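Local structure of DMATS type aromatic prenyltransferase (Micromonospora olivasterospora, 6ZRY) at residues 238-242 / 330-334; 210-216 / 258-264; 228-234 / 270-274. The protein probably transfers a dimethylallyl group to the six-position of the indole ring of tryptophan, working as an ABBA-barrel aromatic prenyltransferase. All coordinates share one frame; numbering follows the deposited sequence.

Interaction 1: 238-242 / 330-334; sequences EIEEF and VSLRL
With F242 set against L332, helix segment 238-242 runs nearly antiparallel to strand 330-333, the two short axes passing 9.8 Å apart at 165°. No hydrogen bond joins the two segments, and helix side chains meet both the side chains and the backbone of the strand.

F242 carries most of it. Its CG lies anti to the backbone N (chi1 -173°), which sends the ring out from the helix to lie against the strand backbone. L332 CB sits over the centre of one ring face, 3.6 Å from the centroid, in a CH-pi contact almost on the ring normal. The CZ corner reaches further, to 3.6 Å from L332 N, and the same atom meets V330 CG2 at 4.0 Å. V330 O lies at the ring edge, near its plane. L332 CD2 also touches F242 CB and, at a wide angle to it, the side chain of E238.

One turn earlier, E238 is fully extended and passes L334 in the opposite direction. Its OE1 comes within 3.5 Å of L334 CD2, a van der Waals contact; the carboxylate is held instead by a hydrogen bond between OE1 and Y301 OH. I239 completes the row, its CG1 lying 3.8 Å from L334 CD1.

Alternation along the strand divides the two sides of the sheet. V330, L332 and L334 face the helix, whereas S331 turns away, its OG bonded to Y344 OH and its side chain about 7 Å from the bound tryptophan inside the barrel. Helix 236-247 belongs to the outer layer of the ABBA fold, packed between helices 221-228 and 287-300, over strand 327-333 and its neighbour 273-278.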
loop_
_atom_site.group_PDB
_atom_site.type_symbol
_atom_site.label_atom_id
_atom_site.label_comp_id
_atom_site.label_asym_id
_atom_site.label_seq_id
_atom_site.Cartn_x
_atom_site.Cartn_y
_atom_site.Cartn_z
ATOM N N GLU A 238 -12.994 -7.471 -16.683
ATOM C CA GLU A 238 -13.210 -6.360 -15.719
ATOM C C GLU A 238 -11.849 -5.757 -15.368
ATOM O O GLU A 238 -11.773 -4.512 -15.251
ATOM C CB GLU A 238 -13.931 -6.863 -14.464
ATOM C CG GLU A 238 -14.163 -5.790 -13.398
ATOM C CD GLU A 238 -14.964 -6.296 -12.211
ATOM O OE1 GLU A 238 -15.197 -5.518 -11.281
ATOM O OE2 GLU A 238 -15.318 -7.497 -12.213
ATOM N N ILE A 239 -10.811 -6.595 -15.153
ATOM C CA ILE A 239 -9.466 -6.070 -14.774
ATOM C C ILE A 239 -8.938 -5.255 -15.949
ATOM O O ILE A 239 -8.492 -4.136 -15.731
ATOM C CB ILE A 239 -8.498 -7.183 -14.336
ATOM C CG1 ILE A 239 -8.988 -7.873 -13.071
ATOM C CG2 ILE A 239 -7.080 -6.641 -14.152
ATOM C CD1 ILE A 239 -8.362 -9.223 -12.838
ATOM N N GLU A 240 -9.040 -5.780 -17.181
ATOM C CA GLU A 240 -8.588 -5.045 -18.395
ATOM C C GLU A 240 -9.356 -3.739 -18.556
ATOM O O GLU A 240 -8.702 -2.742 -18.867
ATOM C CB GLU A 240 -8.726 -5.909 -19.649
ATOM C CG GLU A 240 -7.836 -7.093 -19.591
ATOM C CD GLU A 240 -7.461 -7.665 -20.920
ATOM O OE1 GLU A 240 -8.389 -7.756 -21.806
ATOM O OE2 GLU A 240 -6.252 -8.020 -21.081
ATOM N N GLU A 241 -10.679 -3.737 -18.359
ATOM C CA GLU A 241 -11.519 -2.504 -18.471
ATOM C C GLU A 241 -10.988 -1.470 -17.461
ATOM O O GLU A 241 -10.859 -0.284 -17.816
ATOM C CB GLU A 241 -12.995 -2.799 -18.202
ATOM C CG GLU A 241 -13.686 -3.492 -19.382
ATOM C CD GLU A 241 -15.058 -4.097 -19.126
ATOM O OE1 GLU A 241 -15.641 -4.656 -20.086
ATOM O OE2 GLU A 241 -15.534 -4.029 -17.993
ATOM N N PHE A 242 -10.718 -1.909 -16.245
ATOM C CA PHE A 242 -10.202 -1.036 -15.172
ATOM C C PHE A 242 -8.872 -0.424 -15.623
ATOM O O PHE A 242 -8.655 0.797 -15.466
ATOM C CB PHE A 242 -10.056 -1.824 -13.881
ATOM C CG PHE A 242 -9.688 -0.967 -12.724
ATOM C CD1 PHE A 242 -10.668 -0.278 -12.023
ATOM C CD2 PHE A 242 -8.369 -0.820 -12.354
ATOM C CE1 PHE A 242 -10.334 0.516 -10.943
ATOM C CE2 PHE A 242 -8.040 0.001 -11.281
ATOM C CZ PHE A 242 -9.028 0.646 -10.582
ATOM N N VAL A 330 -4.475 4.014 -8.175
ATOM C CA VAL A 330 -5.889 3.629 -7.985
ATOM C C VAL A 330 -5.968 2.122 -8.138
ATOM O O VAL A 330 -5.217 1.570 -8.981
ATOM C CB VAL A 330 -6.832 4.368 -8.965
ATOM C CG1 VAL A 330 -6.531 4.022 -10.396
ATOM C CG2 VAL A 330 -8.292 4.084 -8.620
ATOM N N SER A 331 -6.778 1.480 -7.321
ATOM C CA SER A 331 -6.822 0.012 -7.251
ATOM C C SER A 331 -8.255 -0.493 -7.282
ATOM O O SER A 331 -9.153 0.166 -6.788
ATOM C CB SER A 331 -6.054 -0.523 -6.040
ATOM O OG SER A 331 -6.822 -0.371 -4.844
ATOM N N LEU A 332 -8.432 -1.642 -7.907
ATOM C CA LEU A 332 -9.680 -2.406 -7.919
ATOM C C LEU A 332 -9.491 -3.649 -7.067
ATOM O O LEU A 332 -8.491 -4.370 -7.313
ATOM C CB LEU A 332 -10.021 -2.790 -9.353
ATOM C CG LEU A 332 -11.299 -3.608 -9.492
ATOM C CD1 LEU A 332 -12.511 -2.785 -9.096
ATOM C CD2 LEU A 332 -11.434 -4.147 -10.902
ATOM N N ARG A 333 -10.415 -3.878 -6.118
ATOM C CA ARG A 333 -10.418 -5.022 -5.168
ATOM C C ARG A 333 -11.539 -5.971 -5.586
ATOM O O ARG A 333 -12.651 -5.523 -5.632
ATOM C CB ARG A 333 -10.596 -4.547 -3.710
ATOM C CG ARG A 333 -9.679 -3.389 -3.304
ATOM C CD ARG A 333 -9.872 -2.740 -1.917
ATOM N NE ARG A 333 -11.232 -2.740 -1.352
ATOM C CZ ARG A 333 -12.091 -1.719 -1.359
ATOM N NH1 ARG A 333 -11.778 -0.559 -1.923
ATOM N NH2 ARG A 333 -13.292 -1.866 -0.816
ATOM N N LEU A 334 -11.215 -7.241 -5.875
ATOM C CA LEU A 334 -12.184 -8.316 -6.233
ATOM C C LEU A 334 -12.146 -9.437 -5.182
ATOM O O LEU A 334 -11.004 -9.808 -4.788
ATOM C CB LEU A 334 -11.816 -8.845 -7.618
ATOM C CG LEU A 334 -11.676 -7.774 -8.695
ATOM C CD1 LEU A 334 -11.085 -8.350 -9.946
ATOM C CD2 LEU A 334 -13.015 -7.109 -8.981
#

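Interaction 2: 210-216 / 258-264; sequences VKLYLTH and LVGSYTF
F264 and Y262 lie across L212 and L214 on one face of this antiparallel strand pair, where packing is tight. F264 CE2 presses on L212 CB at 3.6 Å, with L212 CD2 at the edge of the same ring. L214 CD2 meets Y262 CE1 at 3.9 Å, the two side chains at about a right angle, and helix 174-182 covers this group from outside.

Backbone bonds join V210 to F264, L212 to Y262 and L214 to G260 in both directions, L214 N to G260 O being 2.7 Å. These are neighbouring strands of the ABBA prenyltransferase barrel, and the face bearing Y213, S261 and V259 looks into its lumen, the side chain of V259 coming within about 4 Å of the bound tryptophan. S261 CB sits over the centre of the Y213 ring, 3.7 Å from the centroid, while Y213 OH bonds to Y148 OH. A leucine in place of Y213 would probably leave S261 CB without its aromatic cover and Y148 without its hydroxyl partner.

The H216 end is looser. Water 1 bridges H216 O and L258 N, where a direct bond is lacking, and water 2 spans H216 NE2 and Y262 OH at 3.1 Å and 3.0 Å, while H216 ND1 bonds to D193 OD1.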
loop_
_atom_site.group_PDB
_atom_site.type_symbol
_atom_site.label_atom_id
_atom_site.label_comp_id
_atom_site.label_asym_id
_atom_site.label_seq_id
_atom_site.Cartn_x
_atom_site.Cartn_y
_atom_site.Cartn_z
ATOM N N VAL A 210 -2.496 -14.045 4.439
ATOM C CA VAL A 210 -1.365 -13.229 3.921
ATOM C C VAL A 210 -1.810 -12.563 2.623
ATOM O O VAL A 210 -2.503 -13.213 1.799
ATOM C CB VAL A 210 -0.118 -14.083 3.689
ATOM C CG1 VAL A 210 0.993 -13.299 2.995
ATOM C CG2 VAL A 210 0.378 -14.731 4.978
ATOM N N LYS A 211 -1.421 -11.315 2.438
ATOM C CA LYS A 211 -1.590 -10.628 1.163
ATOM C C LYS A 211 -0.204 -10.473 0.547
ATOM O O LYS A 211 0.641 -9.830 1.175
ATOM C CB LYS A 211 -2.323 -9.328 1.439
ATOM C CG LYS A 211 -3.077 -8.752 0.292
ATOM C CD LYS A 211 -4.153 -7.783 0.795
ATOM C CE LYS A 211 -4.383 -6.607 -0.113
ATOM N NZ LYS A 211 -5.474 -5.735 0.408
ATOM N N LEU A 212 0.036 -11.134 -0.590
ATOM C CA LEU A 212 1.312 -11.046 -1.317
ATOM C C LEU A 212 1.146 -10.110 -2.500
ATOM O O LEU A 212 0.229 -10.326 -3.297
ATOM C CB LEU A 212 1.734 -12.442 -1.769
ATOM C CG LEU A 212 3.105 -12.531 -2.435
ATOM C CD1 LEU A 212 4.228 -12.243 -1.458
ATOM C CD2 LEU A 212 3.301 -13.890 -3.074
ATOM N N TYR A 213 2.055 -9.169 -2.650
ATOM C CA TYR A 213 2.036 -8.205 -3.767
ATOM C C TYR A 213 3.164 -8.523 -4.731
ATOM O O TYR A 213 4.318 -8.675 -4.244
ATOM C CB TYR A 213 2.215 -6.789 -3.255
ATOM C CG TYR A 213 1.103 -6.195 -2.432
ATOM C CD1 TYR A 213 0.757 -6.704 -1.187
ATOM C CD2 TYR A 213 0.484 -5.013 -2.834
ATOM C CE1 TYR A 213 -0.223 -6.122 -0.404
ATOM C CE2 TYR A 213 -0.496 -4.413 -2.053
ATOM C CZ TYR A 213 -0.844 -4.970 -0.830
ATOM O OH TYR A 213 -1.781 -4.394 -0.020
ATOM N N LEU A 214 2.855 -8.615 -6.019
ATOM C CA LEU A 214 3.829 -8.850 -7.125
ATOM C C LEU A 214 3.894 -7.580 -7.969
ATOM O O LEU A 214 2.830 -7.081 -8.312
ATOM C CB LEU A 214 3.344 -9.995 -8.002
ATOM C CG LEU A 214 3.698 -11.407 -7.588
ATOM C CD1 LEU A 214 3.236 -11.706 -6.189
ATOM C CD2 LEU A 214 3.055 -12.406 -8.578
ATOM N N THR A 215 5.080 -7.122 -8.301
ATOM C CA THR A 215 5.294 -6.000 -9.225
ATOM C C THR A 215 5.620 -6.594 -10.581
ATOM O O THR A 215 6.565 -7.408 -10.665
ATOM C CB THR A 215 6.368 -5.038 -8.717
ATOM O OG1 THR A 215 5.963 -4.562 -7.423
ATOM C CG2 THR A 215 6.598 -3.881 -9.659
ATOM N N HIS A 216 4.852 -6.216 -11.587
ATOM C CA HIS A 216 4.958 -6.708 -12.971
ATOM C C HIS A 216 5.679 -5.653 -13.808
ATOM O O HIS A 216 5.000 -4.748 -14.320
ATOM C CB HIS A 216 3.559 -7.021 -13.525
ATOM C CG HIS A 216 2.813 -8.042 -12.747
ATOM N ND1 HIS A 216 3.179 -9.384 -12.737
ATOM C CD2 HIS A 216 1.699 -7.955 -11.992
ATOM C CE1 HIS A 216 2.346 -10.057 -11.983
ATOM N NE2 HIS A 216 1.417 -9.221 -11.539
ATOM N N LEU A 258 2.468 -1.987 -13.170
ATOM C CA LEU A 258 1.266 -2.560 -12.554
ATOM C C LEU A 258 1.694 -3.448 -11.389
ATOM O O LEU A 258 2.763 -4.108 -11.479
ATOM C CB LEU A 258 0.471 -3.359 -13.575
ATOM C CG LEU A 258 -0.167 -2.542 -14.693
ATOM C CD1 LEU A 258 -0.744 -3.459 -15.735
ATOM C CD2 LEU A 258 -1.240 -1.615 -14.152
ATOM N N VAL A 259 0.864 -3.508 -10.381
ATOM C CA VAL A 259 1.079 -4.347 -9.195
ATOM C C VAL A 259 -0.183 -5.133 -8.953
ATOM O O VAL A 259 -1.278 -4.575 -9.051
ATOM C CB VAL A 259 1.495 -3.522 -7.978
ATOM C CG1 VAL A 259 1.576 -4.357 -6.730
ATOM C CG2 VAL A 259 2.806 -2.813 -8.221
ATOM N N GLY A 260 -0.029 -6.397 -8.665
ATOM C CA GLY A 260 -1.135 -7.250 -8.246
ATOM C C GLY A 260 -0.937 -7.754 -6.856
ATOM O O GLY A 260 0.213 -8.067 -6.503
ATOM N N SER A 261 -2.008 -7.900 -6.096
ATOM C CA SER A 261 -1.957 -8.550 -4.773
ATOM C C SER A 261 -2.907 -9.741 -4.735
ATOM O O SER A 261 -3.931 -9.729 -5.427
ATOM C CB SER A 261 -2.186 -7.589 -3.646
ATOM O OG SER A 261 -3.532 -7.216 -3.568
ATOM N N TYR A 262 -2.469 -10.762 -4.021
ATOM C CA TYR A 262 -3.108 -12.073 -3.881
ATOM C C TYR A 262 -3.381 -12.316 -2.421
ATOM O O TYR A 262 -2.465 -12.199 -1.618
ATOM C CB TYR A 262 -2.177 -13.141 -4.470
ATOM C CG TYR A 262 -1.912 -12.936 -5.934
ATOM C CD1 TYR A 262 -0.903 -12.087 -6.388
ATOM C CD2 TYR A 262 -2.760 -13.492 -6.865
ATOM C CE1 TYR A 262 -0.714 -11.850 -7.748
ATOM C CE2 TYR A 262 -2.573 -13.297 -8.221
ATOM C CZ TYR A 262 -1.544 -12.489 -8.670
ATOM O OH TYR A 262 -1.413 -12.313 -10.028
ATOM N N THR A 263 -4.598 -12.652 -2.075
ATOM C CA THR A 263 -4.985 -12.987 -0.704
ATOM C C THR A 263 -4.977 -14.501 -0.553
ATOM O O THR A 263 -5.759 -15.158 -1.243
ATOM C CB THR A 263 -6.331 -12.373 -0.335
ATOM O OG1 THR A 263 -6.211 -10.966 -0.502
ATOM C CG2 THR A 263 -6.708 -12.647 1.094
ATOM N N PHE A 264 -4.098 -15.001 0.310
ATOM C CA PHE A 264 -3.920 -16.434 0.651
ATOM C C PHE A 264 -4.617 -16.696 1.972
ATOM O O PHE A 264 -4.381 -15.947 2.964
ATOM C CB PHE A 264 -2.445 -16.813 0.755
ATOM C CG PHE A 264 -1.626 -16.512 -0.467
ATOM C CD1 PHE A 264 -2.125 -16.762 -1.740
ATOM C CD2 PHE A 264 -0.349 -15.986 -0.359
ATOM C CE1 PHE A 264 -1.355 -16.514 -2.873
ATOM C CE2 PHE A 264 0.408 -15.730 -1.496
ATOM C CZ PHE A 264 -0.102 -15.985 -2.745
HETATM O O HOH W 1 3.609 -2.943 -15.675
HETATM O O HOH W 2 -1.645 -9.636 -11.321
#

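Interaction 3: 228-234 / 270-274; sequences ASVVDGV and RPVGY
Y274 lies against the looped segment 228-234 along the whole length of its side chain. At its base, CB touches two valines, V231 CG2 and V234 CG1, each at 3.8 Å. Chi1 of 179° places CG anti to the backbone N and brings one ring face against A228 CB. CD1 still borders V231 CG2, but from there outward the partner is A228 CB, which stands over that face, shifted toward the rim. The methyl is 3.6 Å from the ring centroid, a CH-pi contact, and nears CE1 and CE2 alike before making its closest approach to CZ at 3.4 Å. The phenolic OH, at the tip, extends just past the same methyl.

Two turns shape the segment that receives this ring. A type I turn from A228 to V231 leads directly into a type II turn from V231 to V234, in which G233 takes the positive phi. V231 stands where they join: its CG2 packs on P271 CB, and its CG1 covers G273 N, a buried amide with no partner in the model. One hydrogen bond ties the segments, D232 N to P271 O at 3.2 Å. R270 contributes its aliphatic chain, with CD 3.3 Å from V230 O. D232 and R270 do not pair with each other, OD1 and NE being 6.0 Å apart. R270 directly follows D269, which binds calcium in a structure of this protein, although none is bound here.

The loop links helices 221-228 and 236-247 while resting on the start of strand 273-278. I239 of helix 236-247 packs on both A228 and Y274, helix 174-182 borders V230 and P271, and Y262 of strand 258-265 meets the Y274 ring edge to face.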
loop_
_atom_site.group_PDB
_atom_site.type_symbol
_atom_site.label_atom_id
_atom_site.label_comp_id
_atom_site.label_asym_id
_atom_site.label_seq_id
_atom_site.Cartn_x
_atom_site.Cartn_y
_atom_site.Cartn_z
ATOM N N ALA A 228 -3.532 -12.848 -12.785
ATOM C CA ALA A 228 -4.717 -12.685 -11.915
ATOM C C ALA A 228 -5.654 -13.891 -12.024
ATOM O O ALA A 228 -6.374 -14.171 -11.059
ATOM C CB ALA A 228 -5.433 -11.405 -12.246
ATOM N N SER A 229 -5.674 -14.572 -13.167
ATOM C CA SER A 229 -6.663 -15.629 -13.469
ATOM C C SER A 229 -6.476 -16.859 -12.571
ATOM O O SER A 229 -7.391 -17.695 -12.587
ATOM C CB SER A 229 -6.673 -15.988 -14.940
ATOM O OG SER A 229 -5.446 -16.534 -15.340
ATOM N N VAL A 230 -5.386 -16.982 -11.789
ATOM C CA VAL A 230 -5.273 -18.088 -10.777
ATOM C C VAL A 230 -6.240 -17.833 -9.618
ATOM O O VAL A 230 -6.522 -18.790 -8.873
ATOM C CB VAL A 230 -3.843 -18.349 -10.238
ATOM C CG1 VAL A 230 -2.874 -18.716 -11.355
ATOM C CG2 VAL A 230 -3.302 -17.199 -9.398
ATOM N N VAL A 231 -6.726 -16.605 -9.443
ATOM C CA VAL A 231 -7.649 -16.267 -8.334
ATOM C C VAL A 231 -9.068 -16.699 -8.681
ATOM O O VAL A 231 -9.580 -16.326 -9.786
ATOM C CB VAL A 231 -7.602 -14.773 -8.009
ATOM C CG1 VAL A 231 -8.501 -14.421 -6.823
ATOM C CG2 VAL A 231 -6.154 -14.302 -7.793
ATOM N N ASP A 232 -9.716 -17.330 -7.704
ATOM C CA ASP A 232 -11.153 -17.676 -7.677
ATOM C C ASP A 232 -12.010 -16.497 -8.084
ATOM O O ASP A 232 -11.973 -15.475 -7.380
ATOM C CB ASP A 232 -11.608 -18.057 -6.272
ATOM C CG ASP A 232 -11.420 -19.512 -5.953
ATOM O OD1 ASP A 232 -10.669 -20.182 -6.686
ATOM O OD2 ASP A 232 -12.042 -19.967 -4.981
ATOM N N GLY A 233 -12.767 -16.668 -9.158
ATOM C CA GLY A 233 -13.912 -15.824 -9.499
ATOM C C GLY A 233 -13.522 -14.454 -10.018
ATOM O O GLY A 233 -14.435 -13.639 -10.174
ATOM N N VAL A 234 -12.249 -14.193 -10.340
ATOM C CA VAL A 234 -11.883 -12.894 -10.977
ATOM C C VAL A 234 -12.308 -12.893 -12.443
ATOM O O VAL A 234 -12.168 -13.934 -13.150
ATOM C CB VAL A 234 -10.404 -12.506 -10.849
ATOM C CG1 VAL A 234 -9.983 -12.427 -9.403
ATOM C CG2 VAL A 234 -9.503 -13.411 -11.659
ATOM N N ARG A 270 -6.341 -21.932 -4.175
ATOM C CA ARG A 270 -6.246 -20.749 -5.085
ATOM C C ARG A 270 -6.391 -19.497 -4.214
ATOM O O ARG A 270 -7.088 -19.523 -3.200
ATOM C CB ARG A 270 -7.304 -20.795 -6.212
ATOM C CG ARG A 270 -7.209 -22.000 -7.171
ATOM C CD ARG A 270 -6.024 -21.942 -8.150
ATOM N NE ARG A 270 -5.957 -23.129 -9.027
ATOM C CZ ARG A 270 -5.368 -24.304 -8.705
ATOM N NH1 ARG A 270 -4.777 -24.460 -7.539
ATOM N NH2 ARG A 270 -5.382 -25.324 -9.568
ATOM N N PRO A 271 -5.714 -18.373 -4.547
ATOM C CA PRO A 271 -5.971 -17.111 -3.850
ATOM C C PRO A 271 -7.467 -16.818 -3.916
ATOM O O PRO A 271 -8.064 -17.169 -4.923
ATOM C CB PRO A 271 -5.162 -16.062 -4.619
ATOM C CG PRO A 271 -4.081 -16.878 -5.358
ATOM C CD PRO A 271 -4.700 -18.240 -5.602
ATOM N N VAL A 272 -8.021 -16.183 -2.867
ATOM C CA VAL A 272 -9.485 -15.913 -2.705
ATOM C C VAL A 272 -9.787 -14.428 -2.910
ATOM O O VAL A 272 -10.961 -14.039 -2.775
ATOM C CB VAL A 272 -9.982 -16.393 -1.341
ATOM C CG1 VAL A 272 -9.839 -17.908 -1.217
ATOM C CG2 VAL A 272 -9.285 -15.685 -0.183
ATOM N N GLY A 273 -8.771 -13.619 -3.131
ATOM C CA GLY A 273 -8.919 -12.177 -3.343
ATOM C C GLY A 273 -7.811 -11.719 -4.215
ATOM O O GLY A 273 -6.704 -12.331 -4.117
ATOM N N TYR A 274 -8.097 -10.747 -5.064
ATOM C CA TYR A 274 -7.134 -10.131 -5.990
ATOM C C TYR A 274 -7.372 -8.630 -6.010
ATOM O O TYR A 274 -8.536 -8.231 -6.087
ATOM C CB TYR A 274 -7.298 -10.682 -7.398
ATOM C CG TYR A 274 -6.356 -10.052 -8.375
ATOM C CD1 TYR A 274 -5.034 -10.429 -8.424
ATOM C CD2 TYR A 274 -6.791 -9.056 -9.244
ATOM C CE1 TYR A 274 -4.149 -9.838 -9.300
ATOM C CE2 TYR A 274 -5.923 -8.469 -10.143
ATOM C CZ TYR A 274 -4.604 -8.851 -10.161
ATOM O OH TYR A 274 -3.737 -8.278 -11.033
#

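From the N terminus, the first halves come in the order 210-216, 228-234, 238-242, and their partners follow in the same order: 258-264, 270-274, 330-334. Interactions 2, 3 and 1 therefore close loops that all cross, and none encloses another. Interaction 2 joins adjacent barrel strands, interaction 3 lays the loop between two outer helices on the next strand, and interaction 1 sets the following helix against the strand beyond. Probable hydrogen bonds connect them: T263 with V272 and G273 between interactions 2 and 3, and L334 N with Y274 O between 3 and 1. Together they span four successive strands of one sheet and fasten outer helices and their connecting loop to two of them.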